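Rifamycin polyketide synthase (Amycolatopsis mediterranei, PDB 4LN9) probably dehydrates a beta-hydroxyacyl polyketide intermediate in rifamycin assembly, this fragment being the double-hotdog dehydratase domain of the terminal synthase module. Local coordinates at residues L31-A36 against L41-Q46; D51-T56 against D92-P97; S57-R62 against V76-T81; R158-A163 against G269-A274; F232-A237 against L303-D308. All coordinates share one frame; numbering follows the deposited sequence.

Interaction 1: residues L31-A36 against L41-Q46; sequences LGLAGA and LGAVVQ
The carbonyl oxygen Ala34 O receives two groups from the facing strand: Val44 N donates to it at 3.0 Å, tilted 29° from the carbonyl plane, and Ala43 CA adds a CA-H...O contact to Ala34 O at 3.3 Å. In the return direction Ala34 N bonds to Val44 O at 3.1 Å, with the donor almost in line with the C=O bond. These reciprocal bonds define Ala34 and Val44 as an antiparallel hydrogen-bonded pair. Beside them Gly35 and Ala43 form the non-hydrogen-bonded pair, their CA atoms 4.7 Å apart. The third bond, Ala36 N to Gly42 O at 3.2 Å, reaches its acceptor from above the carbonyl plane, 52° out of it. The backbone is irregular at this point, because Gly42 and Ala43 both face Thr56 in a classic beta bulge.

Apolar groups fill in around the ladder. Leu33 crosses Val45 obliquely, and its CD2 branch lies 3.8 Å from Val45 CB and 3.9 Å from Ala43 CB. On the face carrying Ala34 and Val44, a chi1 of 51° turns Val44 CG1 to 3.8 Å from Ala34 CB. Ala36 CB rests against Leu41 CB.

The pair is a beta hairpin in which 34-38 is the outermost strand within this chain, while 41-47 continues the sheet to strand 52-59. Ala36 O accepts a hydrogen bond from Arg89 NH2 of helix 80-93, and the Leu41 side chain packs on Arg89 and Leu86. Leu33 packs on Thr56 of the second subunit, placing the hairpin at the dimer interface.

Interaction 2: residues D51-T56 against D92-P97; sequences DGLVFT and DEAGCP
The nearest CA atoms across the two segments are those of Leu53 and Ala94, 8.3 Å apart; no hydrogen bond spans the gap between strand 52-56 and the end of helix 80-93, and contact is left to side chains. Glu93 supplies most of it through its aliphatic part. Its CG stands opposite the backbone N (chi1 -170°), and the chain then bends at chi2 (72°), which lays the methylenes against both Leu53 and Phe55. Glu93 CG touches Leu53 CD2 at 3.7 Å, and Glu93 CB meets the Phe55 ring at its edge, in plane, 3.8 Å from Phe55 CZ. The carboxylate and ring planes stand 76° apart, and the acid end of Glu93 is held by a salt bridge to Arg89.

This is helix-on-sheet packing as in a hotdog fold, where a long helix lies against an antiparallel sheet; Phe55 also packs on Arg89 and Ala90 of that helix. The helix stops in a Schellman motif: Gly95, with positive phi, is the C-prime residue, and Gly95 N bonds to Asp92 O at 3.2 Å while Cys96 N returns to Gly91 O. Within this turn, Ala94 CB meets Leu53 CD2 at 4.2 Å, and Ala94 also packs on Leu122 of strand 116-122, the next strand of the sheet.

Interaction 3: residues S57-R62 against V76-T81; sequences SRLSLR and VIVPGT
Val76 meets Leu61 tip to tip, each side chain using both of its methyls: Val76 CG2 lies 3.8 Å from Leu61 CD1, and Val76 CG1 lies 3.9 Å from Leu61 CD2. The Val76 torsion is consistent with the two-point match. With chi1 at -179°, Val76 sets CG1 opposite its backbone N and CG2 opposite its carbonyl carbon, so that both branches face Leu61. The Leu61 side chain leaves the backbone at an angle to 76-81, and only its end swings nearer. Val76 also packs on Val110, and its backbone bonds to the same residue.

Ile77 sends its side chain elsewhere, to Val72 and Leu263, while Ile77 O accepts a hydrogen bond from His70 ND1. The interval from His70 to Pro79 matches the spacing of the HxxxGxxxxP signature of polyketide synthase dehydratases, although an aspartate occupies the glycine position; segment 76-81 therefore probably covers the C-terminal end of the signature, with Pro79 as its proline and His70 at the histidine position.

Val78 returns to the contact. Its CG2, opposite the carbonyl carbon, comes to 4.1 Å from Leu59 CD1, and the two side chains cross at about a right angle. Leu59 is covered further by Val116 and Val118 of strand 116-122, so Val78 adds to an apolar layer over the end of strand 52-59.

Pro79 then occupies the N-cap position, and Gly80 and Thr81 start helix 80-93. Thr81 OG1 is hydrogen-bonded to Pro236 O, and the Thr81 side chain packs on Trp267.

Interaction 4: residues R158-A163 against G269-A274; sequences RPRGTA and GLRLHA
Arg160 has more surface buried here than any other residue of the two segments, and it touches two partners with different parts of its chain. Its aliphatic base lies beside the imidazole of His273: Arg160 CG comes to 3.5 Å from His273 CE1, approaching obliquely to the ring, and Arg160 CB lies 3.8 Å from the same carbon. The arginine bends at chi2 (-83°) and again at chi3, which carries its guanidinium past the ring toward Arg271. His273 is fixed from its far nitrogen, His273 NE2 being hydrogen-bonded to Thr306 OG1.

Arg271 meets the other end. Arg160 NH1 sits over one face of the Arg271 guanidinium, 3.8 Å from Arg271 NH1, the two planes 36° apart. Two like charges this close would be expected to repel, but Arg271 also has a salt bridge from NE to Glu156 OE2, which probably offsets part of the cost.

The setting is a surface one. Residues 158-163 belong to the irregular linker between strand 146-154 and strand 176-178, and residues 270-272 to strand 263-272, entered through a G1 beta bulge at Gly269 and Leu270. Such a linker running along the outside of the strands is consistent with the connection between the two halves of a double hotdog fold.

Interaction 5: residues F232-A237 against L303-D308; sequences FGIHPA and LVVTLD
The nearest CA atoms across the two segments are those of Ile234 and Val304, 8.4 Å apart, and no hydrogen bond links the loop at the head of helix 236-251 to strand 303-307. One methyl carries the contact: Ile234 CD1 lies 4.0 Å from Val305 CG1 and 4.3 Å from Val304 CG1. It reaches this far because Ile234 is extended, with CG1 opposite the backbone N (chi1 -173°) and the rest of the chain continuing straight. Ile234 and Val305 cross at about a right angle. Val304 and Val305, the two valines meeting this methyl, both face Ala296 in a classic beta bulge.

Several bonds hold the loop carrying Ile234. His235 is the N-cap of helix 236-251: its ND1 accepts from Ala237 N at 2.8 Å, with an N-H...N angle of 154° and the donor in the imidazole plane. Pro236 CD covers one face of the Phe232 ring. The carboxylate of Glu85 takes one N-H with each oxygen, from Gly233 N and Ile234 N. His235-Pro236 opens an HPALLD sequence that matches the HPxLLD element of polyketide synthase dehydratases, which in relatives carries the active-site aspartate.

Glu85 lies on helix 80-93, and Thr81 of the same helix bonds to Pro236 O. The loop is thus bonded to helix 80-93, while Ile234 packs on strand 303-313 and on Leu272 of its neighbour in the sheet, strand 263-272.

From the N terminus, interaction 1 closes the short hairpin of strands 34-38 and 41-47. The next strand, 52-59, continues that sheet and then serves two contacts with the connection and helix that follow: interaction 3 joins 57-62 to 76-81 and closes the smaller loop, lying within the larger one that interaction 2 closes between 51-56 and 92-97. The later contacts cross, their segments alternating as 158-163, 232-237, 269-274 and 303-308. Interaction 4 lays the linker on strand 263-272, and interaction 5 joins the start of helix 236-251 to strand 303-313, that strand's neighbour. Thr81 and Pro236 connect interactions 3 and 5, tying the early helix to the later one.

Interaction 1: residues L31-A36 against L41-Q46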
# COMPACT_ATOMS: atom_id res chain seq x y z
N LEU A 31 -3.14 6.44 9.12
CA LEU A 31 -3.34 5.06 8.72
C LEU A 31 -2.02 4.36 8.42
O LEU A 31 -2.00 3.19 8.02
CB LEU A 31 -4.25 4.99 7.49
CG LEU A 31 -5.70 5.42 7.71
CD1 LEU A 31 -6.41 5.62 6.38
CD2 LEU A 31 -6.43 4.38 8.55
N GLY A 32 -0.92 5.11 8.50
CA GLY A 32 0.41 4.55 8.24
C GLY A 32 0.83 4.59 6.79
O GLY A 32 1.63 3.77 6.34
N LEU A 33 0.30 5.55 6.04
CA LEU A 33 0.80 5.82 4.69
C LEU A 33 1.22 7.28 4.58
O LEU A 33 1.30 7.98 5.59
CB LEU A 33 -0.28 5.49 3.65
CG LEU A 33 -0.93 4.10 3.73
CD1 LEU A 33 -2.20 4.16 4.57
CD2 LEU A 33 -1.22 3.55 2.34
N ALA A 34 1.69 7.67 3.39
CA ALA A 34 1.96 9.08 3.12
C ALA A 34 0.87 9.59 2.18
O ALA A 34 0.29 8.81 1.43
CB ALA A 34 3.33 9.23 2.48
N GLY A 35 0.60 10.89 2.22
CA GLY A 35 -0.29 11.49 1.22
C GLY A 35 0.40 11.62 -0.13
O GLY A 35 1.59 11.90 -0.20
N ALA A 36 -0.35 11.38 -1.21
CA ALA A 36 0.23 11.44 -2.55
C ALA A 36 0.36 12.88 -3.04
O ALA A 36 1.10 13.16 -3.99
CB ALA A 36 -0.61 10.62 -3.52
N LEU A 41 -4.73 10.75 -6.95
CA LEU A 41 -4.14 9.69 -6.14
C LEU A 41 -4.27 10.06 -4.67
O LEU A 41 -4.11 11.22 -4.30
CB LEU A 41 -2.66 9.51 -6.48
CG LEU A 41 -2.32 8.96 -7.87
CD1 LEU A 41 -0.82 8.96 -8.10
CD2 LEU A 41 -2.90 7.57 -8.06
N GLY A 42 -4.55 9.07 -3.83
CA GLY A 42 -4.83 9.32 -2.43
C GLY A 42 -3.60 9.12 -1.55
O GLY A 42 -3.24 9.99 -0.77
N ALA A 43 -3.02 7.93 -1.62
CA ALA A 43 -1.93 7.59 -0.72
C ALA A 43 -0.81 6.89 -1.48
O ALA A 43 -1.02 6.39 -2.58
CB ALA A 43 -2.43 6.72 0.42
N VAL A 44 0.41 7.01 -0.96
CA VAL A 44 1.51 6.19 -1.44
C VAL A 44 2.11 5.46 -0.25
O VAL A 44 2.15 6.00 0.86
CB VAL A 44 2.60 7.06 -2.10
CG1 VAL A 44 2.99 8.21 -1.19
CG2 VAL A 44 3.82 6.21 -2.45
N VAL A 45 2.47 4.20 -0.43
CA VAL A 45 3.27 3.54 0.59
C VAL A 45 4.39 2.72 -0.02
O VAL A 45 4.25 2.18 -1.12
CB VAL A 45 2.42 2.66 1.53
CG1 VAL A 45 1.92 1.43 0.79
CG2 VAL A 45 3.23 2.28 2.76
N GLN A 46 5.58 2.83 0.57
CA GLN A 46 6.70 2.03 0.12
C GLN A 46 6.48 0.57 0.48
O GLN A 46 5.74 0.25 1.42
CB GLN A 46 7.99 2.55 0.74
CG GLN A 46 8.30 3.99 0.37
CD GLN A 46 9.46 4.55 1.15
OE1 GLN A 46 9.30 5.04 2.26
NE2 GLN A 46 10.65 4.48 0.57

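Interaction 2: residues D51-T56 against D92-P97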
# COMPACT_ATOMS: atom_id res chain seq x y z
N ASP A 51 11.32 -3.47 -2.35
CA ASP A 51 11.84 -2.17 -2.77
C ASP A 51 10.96 -1.55 -3.86
O ASP A 51 11.45 -0.84 -4.74
CB ASP A 51 13.29 -2.29 -3.26
CG ASP A 51 14.04 -0.97 -3.23
OD1 ASP A 51 13.40 0.07 -2.94
OD2 ASP A 51 15.25 -0.96 -3.54
N GLY A 52 9.67 -1.87 -3.82
CA GLY A 52 8.71 -1.25 -4.71
C GLY A 52 7.93 -0.18 -3.98
O GLY A 52 8.29 0.22 -2.87
N LEU A 53 6.83 0.25 -4.57
CA LEU A 53 5.89 1.09 -3.86
C LEU A 53 4.55 1.04 -4.57
O LEU A 53 4.42 0.44 -5.64
CB LEU A 53 6.39 2.53 -3.78
CG LEU A 53 6.69 3.24 -5.10
CD1 LEU A 53 5.41 3.58 -5.85
CD2 LEU A 53 7.52 4.49 -4.86
N VAL A 54 3.53 1.53 -3.88
CA VAL A 54 2.19 1.45 -4.40
C VAL A 54 1.41 2.72 -4.09
O VAL A 54 1.61 3.33 -3.03
CB VAL A 54 1.45 0.21 -3.88
CG1 VAL A 54 1.10 0.37 -2.41
CG2 VAL A 54 0.20 -0.05 -4.71
N PHE A 55 0.77 3.25 -5.12
CA PHE A 55 -0.15 4.36 -4.98
C PHE A 55 -1.58 3.84 -4.97
O PHE A 55 -1.97 3.11 -5.88
CB PHE A 55 0.02 5.33 -6.15
CG PHE A 55 1.24 6.19 -6.04
CD1 PHE A 55 2.49 5.70 -6.39
CD2 PHE A 55 1.15 7.48 -5.53
CE1 PHE A 55 3.61 6.49 -6.28
CE2 PHE A 55 2.27 8.27 -5.41
CZ PHE A 55 3.50 7.78 -5.79
N THR A 56 -2.40 4.41 -4.10
CA THR A 56 -3.81 4.06 -4.02
C THR A 56 -4.71 5.27 -4.24
O THR A 56 -4.40 6.38 -3.81
CB THR A 56 -4.17 3.42 -2.67
OG1 THR A 56 -3.90 4.34 -1.61
CG2 THR A 56 -3.36 2.15 -2.44
N ASP A 92 8.34 9.14 -10.68
CA ASP A 92 9.04 10.27 -10.07
C ASP A 92 9.26 10.11 -8.57
O ASP A 92 10.27 10.56 -8.04
CB ASP A 92 8.33 11.59 -10.38
CG ASP A 92 9.28 12.78 -10.33
OD1 ASP A 92 10.36 12.70 -10.95
OD2 ASP A 92 9.02 13.71 -9.54
N GLU A 93 8.31 9.46 -7.90
CA GLU A 93 8.45 9.13 -6.49
C GLU A 93 9.74 8.35 -6.23
O GLU A 93 10.39 8.51 -5.20
CB GLU A 93 7.25 8.31 -6.00
CG GLU A 93 7.18 8.11 -4.50
CD GLU A 93 6.82 9.39 -3.75
OE1 GLU A 93 6.25 10.31 -4.38
OE2 GLU A 93 7.13 9.48 -2.55
N ALA A 94 10.12 7.51 -7.19
CA ALA A 94 11.25 6.60 -7.01
C ALA A 94 12.46 7.01 -7.84
O ALA A 94 13.36 6.21 -8.07
CB ALA A 94 10.83 5.17 -7.34
N GLY A 95 12.44 8.24 -8.34
CA GLY A 95 13.55 8.75 -9.15
C GLY A 95 13.69 8.03 -10.48
O GLY A 95 14.80 7.89 -11.01
N CYS A 96 12.56 7.58 -11.02
CA CYS A 96 12.49 7.02 -12.37
C CYS A 96 11.44 7.75 -13.18
O CYS A 96 10.39 7.18 -13.49
CB CYS A 96 12.08 5.55 -12.30
SG CYS A 96 13.38 4.41 -11.77
N PRO A 97 11.72 9.00 -13.57
CA PRO A 97 10.68 9.85 -14.15
C PRO A 97 10.37 9.56 -15.63
O PRO A 97 9.36 10.04 -16.14
CB PRO A 97 11.25 11.26 -13.99
CG PRO A 97 12.72 11.06 -14.02
CD PRO A 97 12.98 9.74 -13.35

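Interaction 3: residues S57-R62 against V76-T81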
# COMPACT_ATOMS: atom_id res chain seq x y z
N SER A 57 -5.89 5.00 -4.79
CA SER A 57 -6.85 6.05 -5.12
C SER A 57 -8.27 5.48 -5.17
O SER A 57 -8.46 4.29 -5.43
CB SER A 57 -6.50 6.69 -6.46
OG SER A 57 -7.59 7.42 -6.99
N ARG A 58 -9.25 6.34 -4.92
CA ARG A 58 -10.64 6.04 -5.24
C ARG A 58 -11.22 7.14 -6.13
O ARG A 58 -11.30 8.29 -5.72
CB ARG A 58 -11.47 5.95 -3.95
CG ARG A 58 -12.95 5.70 -4.18
CD ARG A 58 -13.72 5.80 -2.88
NE ARG A 58 -15.13 5.45 -3.07
CZ ARG A 58 -16.08 6.33 -3.36
NH1 ARG A 58 -15.80 7.62 -3.46
NH2 ARG A 58 -17.33 5.91 -3.54
N LEU A 59 -11.60 6.78 -7.35
CA LEU A 59 -12.19 7.75 -8.28
C LEU A 59 -13.70 7.62 -8.33
O LEU A 59 -14.23 6.51 -8.36
CB LEU A 59 -11.60 7.56 -9.68
CG LEU A 59 -10.07 7.59 -9.76
CD1 LEU A 59 -9.61 7.42 -11.20
CD2 LEU A 59 -9.53 8.89 -9.18
N SER A 60 -14.40 8.75 -8.32
CA SER A 60 -15.83 8.77 -8.63
C SER A 60 -16.16 10.01 -9.44
O SER A 60 -15.38 10.95 -9.49
CB SER A 60 -16.65 8.75 -7.34
OG SER A 60 -16.37 9.89 -6.54
N LEU A 61 -17.34 10.01 -10.06
CA LEU A 61 -17.80 11.19 -10.77
C LEU A 61 -18.19 12.32 -9.81
O LEU A 61 -18.08 13.49 -10.15
CB LEU A 61 -18.96 10.85 -11.71
CG LEU A 61 -18.53 10.11 -12.98
CD1 LEU A 61 -19.65 10.11 -14.01
CD2 LEU A 61 -17.26 10.72 -13.56
N ARG A 62 -18.46 11.97 -8.56
CA ARG A 62 -18.79 12.98 -7.56
C ARG A 62 -17.55 13.60 -6.91
O ARG A 62 -17.59 14.74 -6.45
CB ARG A 62 -19.74 12.42 -6.49
CG ARG A 62 -21.19 12.34 -6.95
CD ARG A 62 -22.11 11.90 -5.83
NE ARG A 62 -22.00 12.76 -4.65
CZ ARG A 62 -22.67 13.89 -4.49
NH1 ARG A 62 -23.53 14.30 -5.41
NH2 ARG A 62 -22.49 14.61 -3.39
N VAL A 76 -17.95 7.22 -19.37
CA VAL A 76 -16.77 7.86 -18.77
C VAL A 76 -15.62 6.87 -18.63
O VAL A 76 -15.76 5.83 -17.99
CB VAL A 76 -17.08 8.48 -17.40
CG1 VAL A 76 -15.83 9.15 -16.83
CG2 VAL A 76 -18.22 9.48 -17.51
N ILE A 77 -14.52 7.14 -19.33
CA ILE A 77 -13.30 6.35 -19.19
C ILE A 77 -12.09 7.26 -18.96
O ILE A 77 -12.02 8.35 -19.54
CB ILE A 77 -13.05 5.47 -20.44
CG1 ILE A 77 -12.54 6.31 -21.61
CG2 ILE A 77 -14.32 4.73 -20.83
CD1 ILE A 77 -12.31 5.52 -22.88
N VAL A 78 -11.22 6.90 -18.02
CA VAL A 78 -10.02 7.69 -17.77
C VAL A 78 -9.16 7.72 -19.03
O VAL A 78 -8.98 6.68 -19.67
CB VAL A 78 -9.19 7.15 -16.58
CG1 VAL A 78 -7.87 7.89 -16.46
CG2 VAL A 78 -9.99 7.26 -15.29
N PRO A 79 -8.84 8.93 -19.52
CA PRO A 79 -8.06 8.99 -20.75
C PRO A 79 -6.74 8.24 -20.61
O PRO A 79 -6.17 8.19 -19.52
CB PRO A 79 -7.81 10.49 -20.93
CG PRO A 79 -7.95 11.07 -19.56
CD PRO A 79 -9.02 10.25 -18.90
N GLY A 80 -6.24 7.70 -21.71
CA GLY A 80 -4.86 7.23 -21.79
C GLY A 80 -3.87 8.16 -21.12
O GLY A 80 -2.91 7.71 -20.49
N THR A 81 -4.07 9.46 -21.30
CA THR A 81 -3.15 10.46 -20.76
C THR A 81 -3.21 10.54 -19.23
O THR A 81 -2.24 10.94 -18.58
CB THR A 81 -3.42 11.86 -21.35
OG1 THR A 81 -4.79 12.21 -21.13
CG2 THR A 81 -3.13 11.86 -22.84

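Interaction 4: residues R158-A163 against G269-A274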
# COMPACT_ATOMS: atom_id res chain seq x y z
N ARG A 158 20.34 11.49 -18.65
CA ARG A 158 20.83 12.70 -19.29
C ARG A 158 19.61 13.54 -19.66
O ARG A 158 18.78 13.10 -20.46
CB ARG A 158 21.62 12.33 -20.55
CG ARG A 158 22.29 13.51 -21.23
CD ARG A 158 23.00 13.07 -22.50
NE ARG A 158 24.22 12.32 -22.21
CZ ARG A 158 24.40 11.04 -22.53
NH1 ARG A 158 23.41 10.35 -23.08
NH2 ARG A 158 25.58 10.46 -22.33
N PRO A 159 19.45 14.70 -19.01
CA PRO A 159 18.30 15.56 -19.29
C PRO A 159 18.30 16.07 -20.73
O PRO A 159 19.35 16.10 -21.38
CB PRO A 159 18.51 16.73 -18.33
CG PRO A 159 20.00 16.81 -18.20
CD PRO A 159 20.48 15.39 -18.21
N ARG A 160 17.13 16.47 -21.23
CA ARG A 160 17.05 17.36 -22.39
C ARG A 160 17.35 18.78 -21.93
O ARG A 160 17.19 19.09 -20.75
CB ARG A 160 15.65 17.31 -22.99
CG ARG A 160 15.21 15.91 -23.40
CD ARG A 160 15.74 15.56 -24.77
NE ARG A 160 14.69 15.57 -25.78
CZ ARG A 160 14.12 14.48 -26.28
NH1 ARG A 160 14.54 13.28 -25.89
NH2 ARG A 160 13.16 14.58 -27.18
N GLY A 161 17.65 19.68 -22.86
CA GLY A 161 17.84 21.07 -22.48
C GLY A 161 16.68 21.93 -22.95
O GLY A 161 15.78 22.26 -22.17
N THR A 162 16.65 22.16 -24.25
CA THR A 162 15.66 23.03 -24.85
C THR A 162 14.95 22.26 -25.95
O THR A 162 15.42 21.20 -26.38
CB THR A 162 16.33 24.29 -25.43
OG1 THR A 162 17.45 23.90 -26.24
CG2 THR A 162 16.84 25.19 -24.30
N ALA A 163 13.76 22.72 -26.32
CA ALA A 163 13.00 22.12 -27.42
C ALA A 163 13.85 22.04 -28.68
O ALA A 163 14.68 22.91 -28.93
CB ALA A 163 11.73 22.91 -27.67
N GLY A 269 8.69 6.39 -24.85
CA GLY A 269 9.60 7.52 -24.64
C GLY A 269 8.87 8.80 -24.29
O GLY A 269 9.08 9.84 -24.92
N LEU A 270 8.07 8.75 -23.23
CA LEU A 270 7.43 9.95 -22.72
C LEU A 270 8.18 10.59 -21.55
O LEU A 270 8.50 9.93 -20.56
CB LEU A 270 5.97 9.71 -22.35
CG LEU A 270 5.35 11.05 -21.94
CD1 LEU A 270 4.22 11.49 -22.86
CD2 LEU A 270 4.92 11.09 -20.48
N ARG A 271 8.49 11.87 -21.70
CA ARG A 271 9.18 12.64 -20.67
C ARG A 271 8.40 13.89 -20.33
O ARG A 271 8.07 14.69 -21.21
CB ARG A 271 10.57 13.04 -21.16
CG ARG A 271 11.60 11.94 -21.08
CD ARG A 271 12.91 12.41 -21.70
NE ARG A 271 13.85 11.30 -21.86
CZ ARG A 271 13.80 10.42 -22.85
NH1 ARG A 271 12.89 10.54 -23.81
NH2 ARG A 271 14.67 9.42 -22.89
N LEU A 272 8.25 14.15 -19.04
CA LEU A 272 7.70 15.41 -18.58
C LEU A 272 8.81 16.30 -18.05
O LEU A 272 9.62 15.87 -17.23
CB LEU A 272 6.66 15.17 -17.49
CG LEU A 272 6.10 16.44 -16.86
CD1 LEU A 272 5.05 17.06 -17.76
CD2 LEU A 272 5.53 16.15 -15.48
N HIS A 273 8.94 17.49 -18.63
CA HIS A 273 10.14 18.30 -18.40
C HIS A 273 9.87 19.41 -17.44
O HIS A 273 10.76 19.83 -16.70
CB HIS A 273 10.67 18.86 -19.72
CG HIS A 273 11.05 17.80 -20.72
ND1 HIS A 273 12.21 17.11 -20.63
CD2 HIS A 273 10.35 17.25 -21.78
CE1 HIS A 273 12.25 16.20 -21.62
NE2 HIS A 273 11.13 16.32 -22.35
N ALA A 274 8.65 19.95 -17.48
CA ALA A 274 8.27 21.04 -16.60
C ALA A 274 6.84 20.83 -16.12
O ALA A 274 5.95 20.54 -16.92
CB ALA A 274 8.38 22.37 -17.33

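Interaction 5: residues F232-A237 against L303-D308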
# COMPACT_ATOMS: atom_id res chain seq x y z
N PHE A 232 -0.91 18.92 -11.11
CA PHE A 232 -0.50 17.76 -11.90
C PHE A 232 0.96 17.88 -12.35
O PHE A 232 1.50 18.98 -12.44
CB PHE A 232 -1.39 17.61 -13.14
CG PHE A 232 -2.73 16.99 -12.85
CD1 PHE A 232 -2.83 15.64 -12.56
CD2 PHE A 232 -3.89 17.74 -12.96
CE1 PHE A 232 -4.06 15.06 -12.33
CE2 PHE A 232 -5.12 17.16 -12.75
CZ PHE A 232 -5.21 15.82 -12.42
N GLY A 233 1.56 16.75 -12.71
CA GLY A 233 2.72 16.77 -13.59
C GLY A 233 2.38 17.41 -14.92
O GLY A 233 2.87 18.50 -15.24
N ILE A 234 1.42 16.81 -15.62
CA ILE A 234 0.69 17.51 -16.67
C ILE A 234 -0.78 17.10 -16.64
O ILE A 234 -1.10 15.92 -16.46
CB ILE A 234 1.29 17.21 -18.06
CG1 ILE A 234 0.63 18.07 -19.14
CG2 ILE A 234 1.17 15.73 -18.40
CD1 ILE A 234 1.37 18.08 -20.46
N HIS A 235 -1.68 18.08 -16.65
CA HIS A 235 -3.11 17.79 -16.62
C HIS A 235 -3.50 16.90 -17.78
O HIS A 235 -3.09 17.15 -18.91
CB HIS A 235 -3.93 19.07 -16.60
CG HIS A 235 -5.41 18.85 -16.33
ND1 HIS A 235 -6.17 18.05 -17.10
CD2 HIS A 235 -6.25 19.36 -15.34
CE1 HIS A 235 -7.43 18.03 -16.63
NE2 HIS A 235 -7.48 18.86 -15.57
N PRO A 236 -4.11 15.74 -17.48
CA PRO A 236 -4.42 14.79 -18.54
C PRO A 236 -5.21 15.41 -19.69
O PRO A 236 -5.10 14.94 -20.82
CB PRO A 236 -5.26 13.73 -17.82
CG PRO A 236 -4.75 13.76 -16.42
CD PRO A 236 -4.37 15.19 -16.14
N ALA A 237 -6.00 16.44 -19.40
CA ALA A 237 -6.75 17.12 -20.45
C ALA A 237 -5.85 17.98 -21.34
O ALA A 237 -6.05 18.05 -22.55
CB ALA A 237 -7.87 17.96 -19.85
N LEU A 303 10.63 23.69 -22.52
CA LEU A 303 10.06 22.36 -22.76
C LEU A 303 9.08 21.95 -21.66
O LEU A 303 9.41 22.02 -20.47
CB LEU A 303 11.17 21.31 -22.85
CG LEU A 303 11.61 20.83 -24.23
CD1 LEU A 303 12.64 19.71 -24.05
CD2 LEU A 303 10.43 20.34 -25.06
N VAL A 304 7.99 21.30 -22.06
CA VAL A 304 7.04 20.72 -21.10
C VAL A 304 6.90 19.20 -21.23
O VAL A 304 7.00 18.48 -20.24
CB VAL A 304 5.65 21.40 -21.19
CG1 VAL A 304 4.68 20.74 -20.22
CG2 VAL A 304 5.77 22.89 -20.91
N VAL A 305 6.67 18.71 -22.44
CA VAL A 305 6.58 17.27 -22.67
C VAL A 305 7.15 16.86 -24.03
O VAL A 305 7.05 17.61 -25.00
CB VAL A 305 5.14 16.75 -22.51
CG1 VAL A 305 4.15 17.62 -23.28
CG2 VAL A 305 5.03 15.29 -22.94
N THR A 306 7.88 15.75 -24.05
CA THR A 306 8.25 15.12 -25.31
C THR A 306 7.78 13.68 -25.35
O THR A 306 7.77 12.99 -24.33
CB THR A 306 9.77 15.17 -25.56
OG1 THR A 306 10.46 14.59 -24.44
CG2 THR A 306 10.24 16.60 -25.75
N LEU A 307 7.36 13.25 -26.53
CA LEU A 307 6.87 11.89 -26.72
C LEU A 307 7.48 11.30 -27.98
O LEU A 307 7.30 11.85 -29.07
CB LEU A 307 5.34 11.91 -26.83
CG LEU A 307 4.66 10.60 -27.23
CD1 LEU A 307 5.08 9.48 -26.29
CD2 LEU A 307 3.15 10.77 -27.23
N ASP A 308 8.28 10.25 -27.83
CA ASP A 308 8.97 9.65 -28.97
C ASP A 308 7.97 9.01 -29.93
O ASP A 308 8.04 9.21 -31.14
CB ASP A 308 9.99 8.60 -28.51
CG ASP A 308 11.21 9.23 -27.86
OD1 ASP A 308 11.41 10.45 -28.00
OD2 ASP A 308 11.99 8.49 -27.21